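Long-range contact in mannose recognizing lectin (Marasmius oreades, PDB 4TKC), which binds mannose, as a fungal lectin of the bulb-type (monocot mannose-binding) family: residues A[42-51]-A[111-119]. Numbering follows the deposited sequence.
Sequences LFLDDSRKLW and VWHTNTAVV. With MAN (alpha-D-mannopyranose), chain D.
The CD2 methyl of Leu42 packs against two threonine hydroxyls that are bonded to each other. Thr114 OG1 donates a hydrogen bond to Thr116 OG1 over 2.7 Å. Thr114 OG1 is also hydrogen-bonded to the backbone N of Leu101, while Thr116 OG1 is bonded to the carbonyl O of Gly99, so both hydroxyls, though buried, are satisfied. Leu42 CD2 lies 3.4 Å from Thr116 OG1 and slightly farther from Thr114 OG1.

With OG1 turned between the backbone N and the carbonyl carbon (chi1 50°), Thr114 offers its CG2 methyl to Trp51. Thr114 CG2 sits 3.5 Å from the centroid of the Trp51 five-membered ring, only 9° off the ring normal, a CH-pi contact. Farther along the indole, Trp112 turns its edge to the face of Trp51 in an offset edge-to-face pair, the six-membered rings nearly perpendicular at 86° and their centroids 5.9 Å apart. Trp80 also meets the Trp51 ring, so tryptophans gather where the three four-stranded antiparallel sheets of the beta-prism II fold, characteristic of bulb-type lectins, face one another. A classic beta bulge, in which Leu50 and Trp51 both face Leu42, lets these two neighbours point toward the 111-119 segment together.

Thr116 CG2 rests 3.6 Å from the carbonyl O of Leu50. Beyond it the tail continues along the hairpin: Leu50 CD2 and Val118 CG2 meet tip to tip at 4.0 Å, and Leu44 CD1 touches Val119 CG2. At the exposed end, the extended Arg48 side chain lays one face of its guanidinium over Val118 CG2. His113 and Ala117 make non-bonded contacts with the alpha-D-mannopyranose, whose O6 lies over the imidazole face, 3.8 Å from His113 CD2; Gln96, Asp98, Asn100 and Tyr104 hydrogen-bond the sugar.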
loop_
_atom_site.group_PDB
_atom_site.type_symbol
_atom_site.label_atom_id
_atom_site.label_comp_id
_atom_site.label_asym_id
_atom_site.label_seq_id
_atom_site.Cartn_x
_atom_site.Cartn_y
_atom_site.Cartn_z
ATOM N N LEU A 42 9.965 7.777 12.223
ATOM C CA LEU A 42 11.099 6.907 11.993
ATOM C C LEU A 42 11.706 6.665 13.371
ATOM O O LEU A 42 12.228 7.603 14.017
ATOM C CB LEU A 42 12.145 7.589 11.095
ATOM C CG LEU A 42 13.331 6.735 10.646
ATOM C CD1 LEU A 42 12.864 5.618 9.717
ATOM C CD2 LEU A 42 14.405 7.604 9.996
ATOM N N PHE A 43 11.750 5.403 13.790
ATOM C CA PHE A 43 12.209 5.020 15.131
ATOM C C PHE A 43 13.381 4.055 15.053
ATOM O O PHE A 43 13.496 3.206 14.174
ATOM C CB PHE A 43 11.036 4.352 15.895
ATOM C CG PHE A 43 10.281 5.290 16.795
ATOM C CD1 PHE A 43 9.228 6.062 16.316
ATOM C CD2 PHE A 43 10.665 5.453 18.107
ATOM C CE1 PHE A 43 8.574 6.965 17.139
ATOM C CE2 PHE A 43 10.022 6.350 18.938
ATOM C CZ PHE A 43 8.977 7.109 18.457
ATOM N N LEU A 44 14.313 4.262 15.974
ATOM C CA LEU A 44 15.405 3.319 16.260
ATOM C C LEU A 44 15.091 2.535 17.542
ATOM O O LEU A 44 14.861 3.144 18.606
ATOM C CB LEU A 44 16.730 4.072 16.478
ATOM C CG LEU A 44 17.974 3.193 16.649
ATOM C CD1 LEU A 44 18.266 2.282 15.450
ATOM C CD2 LEU A 44 19.175 4.110 16.930
ATOM N N ASP A 45 15.228 1.212 17.469
ATOM C CA ASP A 45 15.034 0.312 18.608
ATOM C C ASP A 45 13.751 0.563 19.396
ATOM O O ASP A 45 13.736 0.404 20.615
ATOM C CB ASP A 45 16.251 0.421 19.522
ATOM C CG ASP A 45 17.502 0.041 18.820
ATOM O OD1 ASP A 45 17.508 -0.882 17.993
ATOM O OD2 ASP A 45 18.534 0.616 19.189
ATOM N N ASP A 46 12.676 0.927 18.688
ATOM C CA ASP A 46 11.370 1.187 19.319
ATOM C C ASP A 46 11.512 2.174 20.501
ATOM O O ASP A 46 10.660 2.235 21.371
ATOM C CB ASP A 46 10.726 -0.143 19.763
ATOM C CG ASP A 46 9.245 -0.023 20.010
ATOM O OD1 ASP A 46 8.590 0.828 19.363
ATOM O OD2 ASP A 46 8.755 -0.745 20.901
ATOM N N SER A 47 12.503 3.057 20.411
ATOM C CA SER A 47 12.892 3.878 21.550
ATOM C C SER A 47 13.187 5.327 21.116
ATOM O O SER A 47 12.678 6.293 21.695
ATOM C CB SER A 47 14.124 3.224 22.223
ATOM O OG SER A 47 14.928 4.139 22.972
ATOM N N ARG A 48 13.943 5.472 20.044
ATOM C CA ARG A 48 14.507 6.781 19.675
ATOM C C ARG A 48 13.875 7.295 18.373
ATOM O O ARG A 48 14.025 6.677 17.333
ATOM C CB ARG A 48 16.021 6.615 19.561
ATOM C CG ARG A 48 16.822 7.773 19.022
ATOM C CD ARG A 48 18.299 7.434 19.153
ATOM N NE ARG A 48 19.130 8.370 18.413
ATOM C CZ ARG A 48 20.434 8.187 18.179
ATOM N NH1 ARG A 48 21.070 7.055 18.580
ATOM N NH2 ARG A 48 21.079 9.101 17.469
ATOM N N LYS A 49 13.097 8.377 18.482
ATOM C CA LYS A 49 12.453 9.014 17.325
ATOM C C LYS A 49 13.483 9.813 16.542
ATOM O O LYS A 49 13.944 10.874 16.976
ATOM C CB LYS A 49 11.287 9.921 17.740
ATOM C CG LYS A 49 10.336 10.283 16.592
ATOM C CD LYS A 49 8.973 10.810 17.071
ATOM C CE LYS A 49 9.111 12.168 17.735
ATOM N NZ LYS A 49 7.788 12.659 18.215
ATOM N N LEU A 50 13.961 9.211 15.468
ATOM C CA LEU A 50 14.974 9.821 14.608
ATOM C C LEU A 50 14.445 11.015 13.828
ATOM O O LEU A 50 15.144 11.985 13.553
ATOM C CB LEU A 50 15.578 8.787 13.676
ATOM C CG LEU A 50 16.302 7.633 14.351
ATOM C CD1 LEU A 50 16.752 6.650 13.271
ATOM C CD2 LEU A 50 17.458 8.128 15.221
ATOM N N TRP A 51 13.198 10.875 13.364
ATOM C CA TRP A 51 12.614 11.826 12.428
ATOM C C TRP A 51 11.117 11.617 12.445
ATOM O O TRP A 51 10.670 10.499 12.657
ATOM C CB TRP A 51 13.154 11.546 11.006
ATOM C CG TRP A 51 12.638 12.464 9.935
ATOM C CD1 TRP A 51 13.246 13.552 9.395
ATOM C CD2 TRP A 51 11.416 12.279 9.184
ATOM N NE1 TRP A 51 12.447 14.084 8.390
ATOM C CE2 TRP A 51 11.324 13.325 8.269
ATOM C CE3 TRP A 51 10.399 11.329 9.217
ATOM C CZ2 TRP A 51 10.248 13.483 7.423
ATOM C CZ3 TRP A 51 9.294 11.474 8.330
ATOM C CH2 TRP A 51 9.250 12.534 7.442
ATOM N N VAL A 111 18.155 11.182 -3.705
ATOM C CA VAL A 111 17.633 12.519 -3.998
ATOM C C VAL A 111 16.903 13.198 -2.820
ATOM O O VAL A 111 16.509 14.363 -2.895
ATOM C CB VAL A 111 16.702 12.503 -5.237
ATOM C CG1 VAL A 111 17.497 12.145 -6.469
ATOM C CG2 VAL A 111 15.514 11.514 -5.129
ATOM N N TRP A 112 16.759 12.460 -1.733
ATOM C CA TRP A 112 16.208 12.976 -0.495
ATOM C C TRP A 112 16.550 11.987 0.625
ATOM O O TRP A 112 16.662 10.768 0.420
ATOM C CB TRP A 112 14.689 13.169 -0.587
ATOM C CG TRP A 112 14.047 13.728 0.648
ATOM C CD1 TRP A 112 13.732 15.028 0.877
ATOM C CD2 TRP A 112 13.589 12.998 1.806
ATOM N NE1 TRP A 112 13.165 15.168 2.114
ATOM C CE2 TRP A 112 13.045 13.936 2.697
ATOM C CE3 TRP A 112 13.651 11.659 2.202
ATOM C CZ2 TRP A 112 12.520 13.568 3.939
ATOM C CZ3 TRP A 112 13.147 11.306 3.413
ATOM C CH2 TRP A 112 12.558 12.250 4.263
ATOM N N HIS A 113 16.821 12.526 1.801
ATOM C CA HIS A 113 17.043 11.678 2.943
ATOM C C HIS A 113 16.685 12.392 4.235
ATOM O O HIS A 113 16.656 13.651 4.317
ATOM C CB HIS A 113 18.468 11.098 2.925
ATOM C CG HIS A 113 19.546 12.063 3.317
ATOM N ND1 HIS A 113 19.729 13.281 2.695
ATOM C CD2 HIS A 113 20.532 11.963 4.241
ATOM C CE1 HIS A 113 20.771 13.896 3.238
ATOM N NE2 HIS A 113 21.239 13.140 4.212
ATOM N N THR A 114 16.480 11.588 5.265
ATOM C CA THR A 114 16.214 12.124 6.584
ATOM C C THR A 114 17.475 12.697 7.253
ATOM O O THR A 114 17.364 13.388 8.265
ATOM C CB THR A 114 15.531 11.074 7.522
ATOM O OG1 THR A 114 16.246 9.851 7.503
ATOM C CG2 THR A 114 14.055 10.848 7.118
ATOM N N ASN A 115 18.650 12.258 6.800
ATOM C CA ASN A 115 19.927 12.613 7.434
ATOM C C ASN A 115 19.894 12.091 8.858
ATOM O O ASN A 115 20.347 12.799 9.769
ATOM C CB ASN A 115 20.228 14.134 7.415
ATOM C CG ASN A 115 21.626 14.454 7.963
ATOM O OD1 ASN A 115 22.554 13.700 7.675
ATOM N ND2 ASN A 115 21.784 15.530 8.802
ATOM N N THR A 116 19.707 10.787 8.997
ATOM C CA THR A 116 19.611 10.130 10.291
ATOM C C THR A 116 20.358 8.789 10.236
ATOM O O THR A 116 19.960 7.809 10.914
ATOM C CB THR A 116 18.142 9.920 10.730
ATOM O OG1 THR A 116 17.464 9.106 9.763
ATOM C CG2 THR A 116 17.382 11.235 10.873
ATOM N N ALA A 117 21.509 8.800 9.531
ATOM C CA ALA A 117 22.422 7.639 9.456
ATOM C C ALA A 117 23.292 7.569 10.735
ATOM O O ALA A 117 24.510 7.851 10.738
ATOM C CB ALA A 117 23.281 7.689 8.195
ATOM N N VAL A 118 22.644 7.177 11.825
ATOM C CA VAL A 118 23.211 7.214 13.159
ATOM C C VAL A 118 23.847 5.917 13.580
ATOM O O VAL A 118 24.627 5.941 14.493
ATOM C CB VAL A 118 22.154 7.586 14.243
ATOM C CG1 VAL A 118 21.642 9.006 14.022
ATOM C CG2 VAL A 118 21.002 6.581 14.287
ATOM N N VAL A 119 23.573 4.802 12.901
ATOM C CA VAL A 119 24.181 3.509 13.254
ATOM C C VAL A 119 25.441 3.310 12.422
ATOM O O VAL A 119 25.335 2.857 11.281
ATOM C CB VAL A 119 23.166 2.326 13.037
ATOM C CG1 VAL A 119 23.816 0.980 13.382
ATOM C CG2 VAL A 119 21.958 2.545 13.920
HETATM C C1 MAN D . 24.477 8.065 3.814
HETATM C C2 MAN D . 23.960 6.634 3.742
HETATM C C3 MAN D . 23.669 6.296 2.282
HETATM C C4 MAN D . 22.687 7.318 1.687
HETATM C C5 MAN D . 23.256 8.732 1.846
HETATM C C6 MAN D . 22.253 9.776 1.423
HETATM O O1 MAN D . 25.745 8.161 3.197
HETATM O O2 MAN D . 22.824 6.545 4.556
HETATM O O3 MAN D . 23.102 5.006 2.235
HETATM O O4 MAN D . 22.464 7.013 0.320
HETATM O O5 MAN D . 23.615 8.988 3.204
HETATM O O6 MAN D . 22.862 11.049 1.404
#